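PDB 3WWC: oxidized polyvinyl alcohol hydrolase from Pseudomonas sp. VM15C, which hydrolyses beta-diketones such as 4,6-nonanedione and cleaves oxidized polyvinyl alcohol in the second step of polyvinyl alcohol degradation. Local coordinates for residues I89-D92 against T96-A99; M182-L187 against N284-Q289; L198-E203 against M304-N309; M250-G255 against Q311-W316; L318-S323 against F333-P338. The protein carries 1 engineered substitution. All coordinates share one frame; numbering follows the deposited sequence.

Interaction 1 of 5, residues I89-D92 against T96-A99; sequences ILAD and TVIA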
# COMPACT_ATOMS: atom_id res chain seq x y z
N ILE A 89 9.10 14.48 -3.20
CA ILE A 89 9.82 14.87 -4.41
C ILE A 89 9.05 14.51 -5.65
O ILE A 89 9.27 15.14 -6.72
CB ILE A 89 11.28 14.27 -4.37
CG1 ILE A 89 11.97 14.79 -3.11
CG2 ILE A 89 12.12 14.73 -5.61
CD1 ILE A 89 11.86 16.26 -2.96
N LEU A 90 8.13 13.55 -5.55
CA LEU A 90 7.30 13.26 -6.74
C LEU A 90 6.45 14.46 -7.14
O LEU A 90 5.94 14.49 -8.26
CB LEU A 90 6.42 12.04 -6.51
CG LEU A 90 7.35 10.85 -6.74
CD1 LEU A 90 6.92 9.75 -5.90
CD2 LEU A 90 7.37 10.47 -8.23
N ALA A 91 6.23 15.44 -6.28
CA ALA A 91 5.49 16.62 -6.71
C ALA A 91 6.34 17.39 -7.76
O ALA A 91 5.78 17.95 -8.69
CB ALA A 91 5.14 17.57 -5.49
N ASP A 92 7.66 17.34 -7.66
CA ASP A 92 8.55 17.97 -8.64
C ASP A 92 8.52 17.15 -9.92
O ASP A 92 9.06 17.58 -10.93
CB ASP A 92 10.00 17.94 -8.16
CG ASP A 92 10.26 18.83 -6.94
OD1 ASP A 92 9.57 19.85 -6.78
OD2 ASP A 92 11.21 18.52 -6.18
N THR A 96 0.45 15.20 -7.73
CA THR A 96 -0.02 15.85 -6.51
C THR A 96 0.06 14.75 -5.43
O THR A 96 -0.56 13.68 -5.53
CB THR A 96 -1.40 16.43 -6.67
OG1 THR A 96 -1.26 17.62 -7.46
CG2 THR A 96 -1.96 16.84 -5.33
N VAL A 97 0.92 15.00 -4.45
CA VAL A 97 1.20 14.04 -3.37
C VAL A 97 0.29 14.36 -2.19
O VAL A 97 0.24 15.49 -1.72
CB VAL A 97 2.68 14.13 -2.98
CG1 VAL A 97 2.98 13.14 -1.84
CG2 VAL A 97 3.56 13.79 -4.18
N ILE A 98 -0.48 13.36 -1.74
CA ILE A 98 -1.45 13.54 -0.65
C ILE A 98 -1.12 12.40 0.30
O ILE A 98 -1.47 11.23 0.05
CB ILE A 98 -2.87 13.43 -1.19
CG1 ILE A 98 -3.09 14.40 -2.37
CG2 ILE A 98 -3.84 13.75 -0.05
CD1 ILE A 98 -4.47 14.19 -3.02
N ALA A 99 -0.45 12.74 1.42
CA ALA A 99 0.12 11.74 2.34
C ALA A 99 -0.60 11.71 3.64
O ALA A 99 -0.55 12.69 4.41
CB ALA A 99 1.60 12.13 2.58

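Interaction 2 of 5, residues M182-L187 against N284-Q289; sequences MTNRAL and NFFSAQ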
# COMPACT_ATOMS: atom_id res chain seq x y z
N MET A 182 -1.36 -1.87 3.93
CA MET A 182 -2.52 -1.00 3.77
C MET A 182 -2.85 -0.75 2.31
O MET A 182 -4.04 -0.65 1.95
CB MET A 182 -2.24 0.32 4.52
CG MET A 182 -3.44 1.30 4.54
SD MET A 182 -4.81 0.65 5.54
CE MET A 182 -6.13 0.61 4.31
N THR A 183 -1.81 -0.68 1.45
CA THR A 183 -2.04 -0.50 0.00
C THR A 183 -2.82 -1.72 -0.50
O THR A 183 -3.80 -1.59 -1.24
CB THR A 183 -0.72 -0.40 -0.74
OG1 THR A 183 -0.03 0.77 -0.27
CG2 THR A 183 -0.96 -0.25 -2.24
N ASN A 184 -2.38 -2.93 -0.15
CA ASN A 184 -3.10 -4.12 -0.57
C ASN A 184 -4.57 -4.06 -0.11
O ASN A 184 -5.48 -4.36 -0.90
CB ASN A 184 -2.47 -5.40 0.05
CG ASN A 184 -1.23 -5.86 -0.69
OD1 ASN A 184 -1.09 -5.64 -1.90
ND2 ASN A 184 -0.30 -6.53 0.04
N ARG A 185 -4.79 -3.71 1.17
CA ARG A 185 -6.18 -3.68 1.65
C ARG A 185 -7.04 -2.68 0.89
O ARG A 185 -8.18 -2.97 0.48
CB ARG A 185 -6.24 -3.34 3.13
CG ARG A 185 -7.70 -3.40 3.66
CD ARG A 185 -7.72 -3.31 5.22
NE ARG A 185 -9.08 -3.55 5.71
CZ ARG A 185 -9.53 -4.74 6.11
NH1 ARG A 185 -8.73 -5.83 6.06
NH2 ARG A 185 -10.77 -4.81 6.62
N ALA A 186 -6.47 -1.51 0.64
CA ALA A 186 -7.22 -0.46 -0.06
C ALA A 186 -7.53 -0.87 -1.48
O ALA A 186 -8.63 -0.54 -2.01
CB ALA A 186 -6.38 0.83 -0.06
N LEU A 187 -6.61 -1.54 -2.16
CA LEU A 187 -6.87 -1.97 -3.54
C LEU A 187 -7.95 -3.04 -3.57
O LEU A 187 -8.73 -3.10 -4.53
CB LEU A 187 -5.58 -2.52 -4.17
CG LEU A 187 -4.50 -1.47 -4.38
CD1 LEU A 187 -3.21 -2.21 -4.74
CD2 LEU A 187 -4.93 -0.47 -5.49
N ASN A 284 -0.14 -13.28 -7.09
CA ASN A 284 -0.97 -14.34 -7.70
C ASN A 284 -2.41 -13.84 -7.83
O ASN A 284 -3.07 -14.03 -8.86
CB ASN A 284 -0.96 -15.59 -6.80
CG ASN A 284 0.40 -16.26 -6.73
OD1 ASN A 284 1.33 -15.89 -7.46
ND2 ASN A 284 0.52 -17.26 -5.87
N PHE A 285 -2.90 -13.16 -6.80
CA PHE A 285 -4.27 -12.69 -6.87
C PHE A 285 -4.44 -11.64 -7.93
O PHE A 285 -5.38 -11.72 -8.74
CB PHE A 285 -4.71 -12.11 -5.51
CG PHE A 285 -6.07 -11.49 -5.55
CD1 PHE A 285 -7.19 -12.27 -5.37
CD2 PHE A 285 -6.21 -10.13 -5.84
CE1 PHE A 285 -8.45 -11.71 -5.51
CE2 PHE A 285 -7.47 -9.56 -5.98
CZ PHE A 285 -8.58 -10.35 -5.82
N PHE A 286 -3.55 -10.64 -7.95
CA PHE A 286 -3.74 -9.56 -8.92
C PHE A 286 -3.45 -9.98 -10.35
O PHE A 286 -4.07 -9.49 -11.26
CB PHE A 286 -2.92 -8.32 -8.51
CG PHE A 286 -3.47 -7.64 -7.30
CD1 PHE A 286 -4.74 -7.03 -7.35
CD2 PHE A 286 -2.71 -7.55 -6.11
CE1 PHE A 286 -5.25 -6.36 -6.23
CE2 PHE A 286 -3.22 -6.88 -4.99
CZ PHE A 286 -4.49 -6.28 -5.05
N SER A 287 -2.52 -10.91 -10.54
CA SER A 287 -2.26 -11.35 -11.88
C SER A 287 -3.43 -12.10 -12.46
O SER A 287 -3.69 -11.97 -13.65
CB SER A 287 -1.03 -12.27 -11.90
OG SER A 287 0.10 -11.51 -11.61
N ALA A 288 -4.13 -12.86 -11.63
CA ALA A 288 -5.27 -13.64 -12.11
C ALA A 288 -6.44 -12.75 -12.53
O ALA A 288 -7.24 -13.14 -13.33
CB ALA A 288 -5.74 -14.65 -11.05
N GLN A 289 -6.54 -11.55 -11.98
CA GLN A 289 -7.65 -10.65 -12.29
C GLN A 289 -7.57 -10.15 -13.71
O GLN A 289 -6.56 -9.61 -14.14
CB GLN A 289 -7.63 -9.51 -11.27
CG GLN A 289 -8.07 -9.99 -9.93
CD GLN A 289 -9.56 -10.32 -9.94
OE1 GLN A 289 -10.37 -9.54 -10.46
NE2 GLN A 289 -9.91 -11.44 -9.37

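Interaction 3 of 5, residues L198-E203 against M304-N309; sequences LPISGE and MWPQLN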
# COMPACT_ATOMS: atom_id res chain seq x y z
N LEU A 198 1.12 0.72 -5.34
CA LEU A 198 2.49 0.24 -5.20
C LEU A 198 2.74 -0.35 -3.81
O LEU A 198 3.30 0.33 -2.90
CB LEU A 198 3.45 1.42 -5.48
CG LEU A 198 4.96 1.17 -5.37
CD1 LEU A 198 5.40 0.16 -6.41
CD2 LEU A 198 5.71 2.50 -5.62
N PRO A 199 2.29 -1.60 -3.57
CA PRO A 199 2.50 -2.24 -2.25
C PRO A 199 3.94 -2.78 -2.17
O PRO A 199 4.25 -3.76 -2.84
CB PRO A 199 1.43 -3.34 -2.20
CG PRO A 199 1.20 -3.68 -3.72
CD PRO A 199 1.33 -2.36 -4.43
N ILE A 200 4.80 -2.11 -1.42
CA ILE A 200 6.19 -2.49 -1.27
C ILE A 200 6.35 -3.24 0.03
O ILE A 200 6.10 -2.70 1.12
CB ILE A 200 7.10 -1.24 -1.24
CG1 ILE A 200 6.86 -0.35 -2.46
CG2 ILE A 200 8.55 -1.71 -1.17
CD1 ILE A 200 7.74 0.96 -2.45
N SER A 201 6.71 -4.52 -0.10
CA SER A 201 6.92 -5.38 1.08
C SER A 201 5.78 -5.32 2.06
O SER A 201 5.99 -5.09 3.26
CB SER A 201 8.20 -4.99 1.73
OG SER A 201 9.26 -5.13 0.82
N GLY A 202 4.59 -5.50 1.51
CA GLY A 202 3.38 -5.52 2.35
C GLY A 202 3.00 -6.95 2.69
O GLY A 202 3.35 -7.92 1.99
N GLU A 203 2.25 -7.08 3.77
CA GLU A 203 1.74 -8.40 4.14
C GLU A 203 0.44 -8.71 3.39
O GLU A 203 -0.24 -7.81 2.81
CB GLU A 203 1.44 -8.47 5.67
CG GLU A 203 2.48 -9.26 6.51
CD GLU A 203 2.41 -10.76 6.30
OE1 GLU A 203 3.08 -11.45 7.08
OE2 GLU A 203 1.70 -11.27 5.39
N MET A 304 12.82 -2.12 3.62
CA MET A 304 12.87 -0.67 3.81
C MET A 304 12.51 -0.09 2.45
O MET A 304 12.33 -0.83 1.50
CB MET A 304 14.26 -0.20 4.24
CG MET A 304 15.34 -0.73 3.39
SD MET A 304 17.01 -0.57 4.19
CE MET A 304 16.89 0.84 4.99
N TRP A 305 12.34 1.21 2.37
CA TRP A 305 12.02 1.78 1.06
C TRP A 305 13.16 1.43 0.13
O TRP A 305 14.31 1.44 0.54
CB TRP A 305 11.93 3.30 1.17
CG TRP A 305 11.20 3.89 -0.02
CD1 TRP A 305 11.75 4.25 -1.25
CD2 TRP A 305 9.80 4.06 -0.12
NE1 TRP A 305 10.74 4.61 -2.09
CE2 TRP A 305 9.53 4.51 -1.43
CE3 TRP A 305 8.75 3.89 0.78
CZ2 TRP A 305 8.22 4.77 -1.89
CZ3 TRP A 305 7.45 4.14 0.34
CH2 TRP A 305 7.19 4.58 -1.00
N PRO A 306 12.88 1.18 -1.16
CA PRO A 306 13.89 0.85 -2.18
C PRO A 306 15.09 1.77 -1.98
O PRO A 306 14.95 3.00 -1.96
CB PRO A 306 13.13 1.13 -3.48
CG PRO A 306 11.78 0.45 -3.12
CD PRO A 306 11.51 1.04 -1.70
N GLN A 307 16.27 1.15 -1.85
CA GLN A 307 17.48 1.88 -1.52
C GLN A 307 18.40 2.17 -2.68
O GLN A 307 19.13 3.19 -2.65
CB GLN A 307 18.29 1.09 -0.49
CG GLN A 307 17.57 0.94 0.86
CD GLN A 307 17.45 2.24 1.60
OE1 GLN A 307 16.33 2.76 1.80
NE2 GLN A 307 18.57 2.80 2.01
N LEU A 308 18.39 1.29 -3.66
CA LEU A 308 19.23 1.51 -4.83
C LEU A 308 18.53 2.47 -5.81
O LEU A 308 17.40 2.20 -6.27
CB LEU A 308 19.51 0.17 -5.54
CG LEU A 308 20.16 -0.89 -4.67
CD1 LEU A 308 20.04 -2.27 -5.39
CD2 LEU A 308 21.61 -0.48 -4.36
N ASN A 309 19.19 3.57 -6.16
CA ASN A 309 18.61 4.56 -7.11
C ASN A 309 17.19 4.87 -6.71
O ASN A 309 16.26 4.81 -7.52
CB ASN A 309 18.68 3.99 -8.53
CG ASN A 309 20.11 3.70 -8.95
OD1 ASN A 309 20.96 4.58 -8.81
ND2 ASN A 309 20.38 2.52 -9.47
O HOH W 1 11.38 -3.69 1.02

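Interaction 4 of 5, residues M250-G255 against Q311-W316; sequences MTVWGG and QEFNRW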
# COMPACT_ATOMS: atom_id res chain seq x y z
N MET A 250 1.71 -2.75 -8.77
CA MET A 250 3.15 -3.08 -8.82
C MET A 250 3.57 -3.51 -7.42
O MET A 250 3.63 -2.68 -6.51
CB MET A 250 3.95 -1.86 -9.25
CG MET A 250 5.44 -2.24 -9.41
SD MET A 250 6.46 -0.78 -9.91
CE MET A 250 5.98 -0.65 -11.61
N THR A 251 3.82 -4.80 -7.26
CA THR A 251 4.22 -5.36 -5.96
C THR A 251 5.73 -5.49 -5.93
O THR A 251 6.32 -6.01 -6.88
CB THR A 251 3.62 -6.72 -5.76
OG1 THR A 251 2.18 -6.63 -5.83
CG2 THR A 251 4.03 -7.29 -4.40
N VAL A 252 6.37 -5.02 -4.86
CA VAL A 252 7.85 -5.07 -4.78
C VAL A 252 8.31 -5.92 -3.60
O VAL A 252 7.81 -5.75 -2.46
CB VAL A 252 8.40 -3.66 -4.58
CG1 VAL A 252 9.95 -3.69 -4.55
CG2 VAL A 252 7.91 -2.74 -5.72
N TRP A 253 9.22 -6.85 -3.89
CA TRP A 253 9.85 -7.72 -2.88
C TRP A 253 11.31 -7.29 -2.79
O TRP A 253 11.97 -7.11 -3.82
CB TRP A 253 9.79 -9.19 -3.35
CG TRP A 253 10.49 -10.13 -2.43
CD1 TRP A 253 10.20 -10.33 -1.10
CD2 TRP A 253 11.53 -11.07 -2.77
NE1 TRP A 253 10.98 -11.35 -0.61
CE2 TRP A 253 11.80 -11.82 -1.62
CE3 TRP A 253 12.25 -11.35 -3.95
CZ2 TRP A 253 12.77 -12.84 -1.59
CZ3 TRP A 253 13.20 -12.37 -3.92
CH2 TRP A 253 13.45 -13.10 -2.75
N GLY A 254 11.81 -7.17 -1.55
CA GLY A 254 13.16 -6.69 -1.30
C GLY A 254 14.24 -7.76 -1.19
O GLY A 254 15.37 -7.46 -0.73
N GLY A 255 13.93 -8.97 -1.63
CA GLY A 255 14.92 -10.04 -1.60
C GLY A 255 15.01 -10.86 -0.34
O GLY A 255 14.18 -10.77 0.55
N GLN A 311 15.30 7.61 -6.01
CA GLN A 311 14.43 8.51 -6.76
C GLN A 311 14.22 8.04 -8.19
O GLN A 311 13.13 8.25 -8.74
CB GLN A 311 15.00 9.95 -6.73
CG GLN A 311 14.93 10.60 -5.36
CD GLN A 311 13.47 10.68 -4.87
OE1 GLN A 311 12.55 11.00 -5.63
NE2 GLN A 311 13.26 10.30 -3.63
N GLU A 312 15.22 7.45 -8.81
CA GLU A 312 14.99 6.88 -10.15
C GLU A 312 13.88 5.83 -10.05
O GLU A 312 13.02 5.75 -10.92
CB GLU A 312 16.23 6.16 -10.71
CG GLU A 312 17.37 7.09 -11.10
CD GLU A 312 18.53 6.25 -11.60
OE1 GLU A 312 18.31 5.30 -12.40
OE2 GLU A 312 19.66 6.55 -11.17
N PHE A 313 13.88 5.02 -8.99
CA PHE A 313 12.85 4.01 -8.83
C PHE A 313 11.47 4.65 -8.63
O PHE A 313 10.50 4.25 -9.27
CB PHE A 313 13.14 3.08 -7.63
CG PHE A 313 12.03 2.12 -7.40
CD1 PHE A 313 11.92 0.99 -8.19
CD2 PHE A 313 11.04 2.42 -6.44
CE1 PHE A 313 10.83 0.11 -8.05
CE2 PHE A 313 9.93 1.54 -6.31
CZ PHE A 313 9.85 0.41 -7.11
N ASN A 314 11.37 5.66 -7.78
CA ASN A 314 10.10 6.31 -7.53
C ASN A 314 9.54 6.89 -8.82
O ASN A 314 8.35 6.76 -9.10
CB ASN A 314 10.19 7.44 -6.50
CG ASN A 314 10.49 6.97 -5.08
OD1 ASN A 314 10.56 5.78 -4.81
ND2 ASN A 314 10.64 7.94 -4.16
N ARG A 315 10.41 7.52 -9.62
CA ARG A 315 9.92 8.14 -10.87
C ARG A 315 9.48 7.06 -11.83
O ARG A 315 8.41 7.15 -12.46
CB ARG A 315 11.04 8.93 -11.55
CG ARG A 315 11.42 10.20 -10.84
CD ARG A 315 12.46 11.03 -11.69
NE ARG A 315 13.78 10.44 -11.78
CZ ARG A 315 14.79 10.69 -10.94
NH1 ARG A 315 14.63 11.52 -9.90
NH2 ARG A 315 15.97 10.18 -11.23
N TRP A 316 10.29 6.01 -11.96
CA TRP A 316 9.96 4.90 -12.88
C TRP A 316 8.66 4.21 -12.45
O TRP A 316 7.77 3.93 -13.28
CB TRP A 316 11.10 3.86 -12.91
CG TRP A 316 10.76 2.66 -13.73
CD1 TRP A 316 10.76 2.56 -15.11
CD2 TRP A 316 10.23 1.42 -13.25
NE1 TRP A 316 10.27 1.34 -15.50
CE2 TRP A 316 9.92 0.62 -14.39
CE3 TRP A 316 9.97 0.90 -11.98
CZ2 TRP A 316 9.38 -0.65 -14.27
CZ3 TRP A 316 9.43 -0.37 -11.87
CH2 TRP A 316 9.14 -1.13 -13.02

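Interaction 5 of 5, residues L318-S323 against F333-P338; sequences LDTLAS and FKLTQP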
# COMPACT_ATOMS: atom_id res chain seq x y z
N LEU A 318 6.09 5.34 -10.47
CA LEU A 318 4.88 6.14 -10.62
C LEU A 318 4.56 6.40 -12.06
O LEU A 318 3.39 6.33 -12.43
CB LEU A 318 5.00 7.46 -9.83
CG LEU A 318 4.30 7.44 -8.42
CD1 LEU A 318 2.78 7.25 -8.49
CD2 LEU A 318 4.95 6.35 -7.60
N ASP A 319 5.56 6.64 -12.90
CA ASP A 319 5.26 6.87 -14.31
C ASP A 319 4.76 5.60 -14.97
O ASP A 319 3.97 5.68 -15.93
CB ASP A 319 6.49 7.40 -15.05
CG ASP A 319 6.89 8.79 -14.59
OD1 ASP A 319 6.15 9.44 -13.85
OD2 ASP A 319 7.99 9.26 -14.97
N THR A 320 5.19 4.42 -14.49
CA THR A 320 4.69 3.14 -15.03
C THR A 320 3.23 3.00 -14.64
O THR A 320 2.36 2.65 -15.48
CB THR A 320 5.48 1.99 -14.44
OG1 THR A 320 6.83 2.03 -14.96
CG2 THR A 320 4.83 0.64 -14.83
N LEU A 321 2.88 3.28 -13.37
CA LEU A 321 1.47 3.21 -12.99
C LEU A 321 0.63 4.21 -13.83
O LEU A 321 -0.44 3.86 -14.35
CB LEU A 321 1.27 3.55 -11.48
CG LEU A 321 2.01 2.64 -10.50
CD1 LEU A 321 1.64 3.14 -9.09
CD2 LEU A 321 1.58 1.19 -10.64
N ALA A 322 1.13 5.43 -14.00
CA ALA A 322 0.39 6.47 -14.75
C ALA A 322 0.23 6.13 -16.24
O ALA A 322 -0.64 6.67 -16.91
CB ALA A 322 1.12 7.85 -14.58
N SER A 323 1.05 5.21 -16.72
CA SER A 323 0.90 4.78 -18.13
C SER A 323 -0.31 3.90 -18.33
O SER A 323 -0.64 3.51 -19.47
CB SER A 323 2.17 4.04 -18.58
OG SER A 323 2.26 2.70 -18.10
N PHE A 333 -0.82 -2.38 -22.25
CA PHE A 333 0.29 -1.99 -21.38
C PHE A 333 1.67 -2.44 -21.90
O PHE A 333 1.82 -3.58 -22.38
CB PHE A 333 0.04 -2.60 -20.00
CG PHE A 333 1.13 -2.31 -19.02
CD1 PHE A 333 1.20 -1.06 -18.43
CD2 PHE A 333 2.08 -3.27 -18.71
CE1 PHE A 333 2.25 -0.77 -17.53
CE2 PHE A 333 3.13 -3.01 -17.83
CZ PHE A 333 3.22 -1.74 -17.23
N LYS A 334 2.69 -1.57 -21.76
CA LYS A 334 4.04 -1.88 -22.18
C LYS A 334 5.01 -1.50 -21.09
O LYS A 334 5.18 -0.32 -20.80
CB LYS A 334 4.41 -1.13 -23.45
CG LYS A 334 3.48 -1.61 -24.62
CD LYS A 334 3.98 -1.11 -25.98
CE LYS A 334 3.25 -1.86 -27.13
NZ LYS A 334 3.47 -3.35 -27.14
N LEU A 335 5.62 -2.50 -20.48
CA LEU A 335 6.56 -2.23 -19.40
C LEU A 335 7.86 -1.70 -19.97
O LEU A 335 8.31 -2.18 -21.04
CB LEU A 335 6.86 -3.54 -18.66
CG LEU A 335 7.64 -3.47 -17.36
CD1 LEU A 335 6.83 -2.70 -16.33
CD2 LEU A 335 7.84 -4.89 -16.86
N THR A 336 8.45 -0.71 -19.31
CA THR A 336 9.77 -0.23 -19.72
C THR A 336 10.75 -0.71 -18.66
O THR A 336 10.34 -1.13 -17.57
CB THR A 336 9.88 1.29 -19.81
OG1 THR A 336 9.69 1.88 -18.51
CG2 THR A 336 8.84 1.84 -20.81
N GLN A 337 12.04 -0.67 -18.98
CA GLN A 337 13.08 -1.16 -18.07
C GLN A 337 13.21 -0.35 -16.77
O GLN A 337 13.29 0.86 -16.80
CB GLN A 337 14.43 -1.10 -18.81
CG GLN A 337 15.60 -1.80 -18.14
CD GLN A 337 16.81 -1.82 -19.04
OE1 GLN A 337 16.82 -2.46 -20.11
NE2 GLN A 337 17.85 -1.10 -18.64
N PRO A 338 13.19 -1.04 -15.62
CA PRO A 338 13.34 -0.30 -14.36
C PRO A 338 14.81 0.09 -14.18
O PRO A 338 15.70 -0.35 -14.92
CB PRO A 338 12.91 -1.34 -13.31
CG PRO A 338 13.40 -2.66 -13.94
CD PRO A 338 13.01 -2.48 -15.41
O HOH W 2 7.14 1.07 -17.45
O HOH W 3 4.87 1.58 -18.75
O HOH W 4 1.92 1.22 -20.81

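Interaction 1 of 5, residues I89-D92 against T96-A99
At Val97 a chi1 of 180° sets CG1 anti to the backbone N and turns the other branch, CG2, beside that N, where it meets Leu90 and Ala91. This single methyl makes every side-chain touch of the contact. It lies 3.8 Å from Ala91 N and 4.1 Å from Leu90 CB, so it rests against the backbone turn where the two residues join. Ala91 CB adds a looser touch, 4.3 Å from Val97 CG2. Leu90 contributes only the root of its side chain: with chi1 at -80°, CG is anti to the carbonyl carbon; its CD2 packs on Asn314, and the side chain also touches Trp65.

The backbone of 89-92 is coiled tightly, and the bond from Asp92 N to Ile89 O (2.9 Å) closes its turn. The chain then comes straight back into strand 96-100, the CA atoms of Ala91 and Thr96 being 5.6 Å apart. In the alpha/beta-hydrolase sheet this strand runs parallel to strand 62-68. The crossover joining the two has residues 89-92 near its end. Tyr53, on the neighbouring antiparallel strand 46-53, touches both Ala91 and Val97.

All three touching residues are buried and apolar, and only about 109 Å² is covered between the two segments. The contact is therefore plain van der Waals packing of one methyl on a turn. The polar bonds around it are backbone ones to adjoining parts of the chain, such as Ala91 with Lys56 and Val97 with Tyr53.

Interaction 2 of 5, residues M182-L187 against N284-Q289
Phe286 and Leu187 join two helices on the same face of the alpha/beta-hydrolase sheet: 178-189, which follows the nucleophile elbow, and 275-288, which comes after the strand pair 259-263 and 269-274. The elbow holds Ala177, an engineered residue at the position assigned by similarity to the charge relay, in a Gly-x-Ala-x-Gly sequence.

The helices stand well apart, with 9.8 Å between the CA atoms of Leu187 and Phe286, and the Phe286 ring bridges the distance. Its chi1 of -71° keeps CG beside the backbone N and sends the ring toward the other helix. CZ reaches Leu187 CB at 4.0 Å in an apolar contact that comes in at a slant to the ring. Asn184 arrives at the rim instead: its amide is tilted 31° from the ring plane. The amide is anchored by its other end, since ND2 donates to Glu203 O.

On the Phe286 ring one face is packed by a neighbour in sequence, Phe285 CD2 lying 3.7 Å above the plane and toward the rim. Val292 and His294 of strand 292-298 also touch this ring. Asn184 OD1 lies near the ring plane, 4.0 Å from Phe286 CE2.

Interaction 3 of 5, residues L198-E203 against M304-N309
Ile200 gives up the most surface here, followed by Trp305 and Pro306, and a single methyl does most of the work. Ile200 CD1 sits over one face of the indole, 3.9 Å from the centroid of the Trp305 six-membered ring and only 13° off the ring normal, a CH-pi contact. The isoleucine side chain stands at about a right angle to the indole. The same methyl also meets the proline, with Ile200 CD1 3.8 Å from Pro306 CD, while Ile200 CG2 approaches that CD at 4.1 Å. Pro306 CD lies on the indole face that CD1 covers, so the methyl sits in the corner between that face and the CD end of the proline.

Trp305 starts away from Ile200, but with CG anti to the backbone N (chi1 -163°) its six-membered end comes back to the isoleucine. NE1 donates to Asn314 OD1, which helps to hold the indole in its rotation from outside the contact. A water adds a polar link: it donates to Ser201 OG at 2.6 Å and to Met304 O at 3.1 Å. Ser201 OG is also bonded to Asp258.

Met304 follows His303, which lines the butanoic acid pocket and touches Ser201. Strand 196-200 lies between parallel strands 170-176 and 247-253, and the loop 304-309 packs on Ile200 at its C-terminal end before running into helix 310-322, whose Phe313 packs on Pro306 and whose Ala317 packs on Leu198.

Interaction 4 of 5, residues M250-G255 against Q311-W316
Met250 and Trp316 meet end against benzo corner, while Val252 and Phe313 run alongside one another, pointing opposite ways. Met250 runs straight out from strand 247-253 through its first two torsions and bends at the third (chi3 -75°), which lays SD and CE along the far end of the indole. Met250 CE lies 3.5 Å from both Trp316 CZ3 and CH2, and Met250 SD lies 3.6 Å from CZ3. Met250 SD is 4.6 Å from the centroid of the six-membered ring of Trp316, 57° off its normal, a slanted Met-aromatic contact. Trp316 in turn is held at its polar end, where NE1 donates to Thr336 OG1.

One turn earlier in helix 310-322, Phe313 sends its ring to the same side of the helix, both aromatic residues having CG anti to the backbone N (chi1 175°). Phe313 CZ reaches Val252 CG2 at 4.0 Å, and its ring also stacks with Tyr342. The CA atoms of Val252 and Phe313 remain 11.1 Å apart, so long side chains fill the space between strand and helix. Leu198 and Cys297, on the flanking strands, also pack against both Met250 and Val252.

With an alanine here in place of Met250, the SD and CE contacts are gone, which would probably open a gap beside the indole and leave its benzo end freer to shift.

This is an apolar layer between the central sheet and a helix that covers one face of it. Dispersion probably dominates, the polarisable sulfur contributing, and the one polar group of these aromatic side chains, the indole N-H, is satisfied by Thr336 at the far side.

Interaction 5 of 5, residues L318-S323 against F333-P338
Ser323 OG, which touches the Phe333 ring, is gripped by three partners near the C-terminal end of helix 310-322, the last helix of the alpha/beta-hydrolase fold. It donates to Thr320 O at 2.6 Å, reaching the oxygen 15° out of the carbonyl plane, and accepts one bond from each of two waters. A chi1 of 77° places OG between the backbone N and the carbonyl carbon, turned back to its own helix. Thr320 O takes a second bond, from Ser323 N. The two waters lead on to the loop: one donates to Lys334 O at 2.8 Å, the other accepts from Lys334 N at 3.0 Å. A further water donates to Thr320 OG1 at 2.7 Å and accepts from Thr336 N at 2.9 Å, so water stitches the strand-like loop 333-338 to the helix. Thr320 OG1 also bonds to Trp316 O.

Beside these waters the contact is apolar. Thr320 CG2 meets the edge of the Phe333 ring, near its plane, and touches Leu335 CD1 as well; the threonine and phenylalanine side chains cross at about a right angle. Beyond the helix, the ring packs on Ile248, Val295 and Val346 of the sheet. A serine in place of Phe333 would probably leave Thr320 CG2 without its aromatic neighbour and open a gap between helix and sheet. Phe333 CZ comes to 3.7 Å from Thr320 CG2, and Phe333 CE1 to 3.5 Å from Ser323 OG.

How the interactions relate
Along the chain interaction 1 closes first, interactions 2, 3 and 4 interleave, and interaction 5 comes last. All belong to one alpha/beta-hydrolase domain. Interactions 3 and 4 are nearest, with centres 6 Å apart on adjacent strands 196-200 and 247-253, joined by the Trp305 to Asn314 bond. Interactions 4 and 5 share helix 310-322, their centres 11 Å apart, and interaction 1 packs on that helix through Leu90. Interaction 2 lies across the sheet, reaching interaction 3 through Asn184 and Glu203; its centre is 23 Å from that of interaction 1. Together they line both faces of the sheet, with interactions 2 and 3 closest to Ala177, assigned by similarity to the charge relay, and to the butanoic acid.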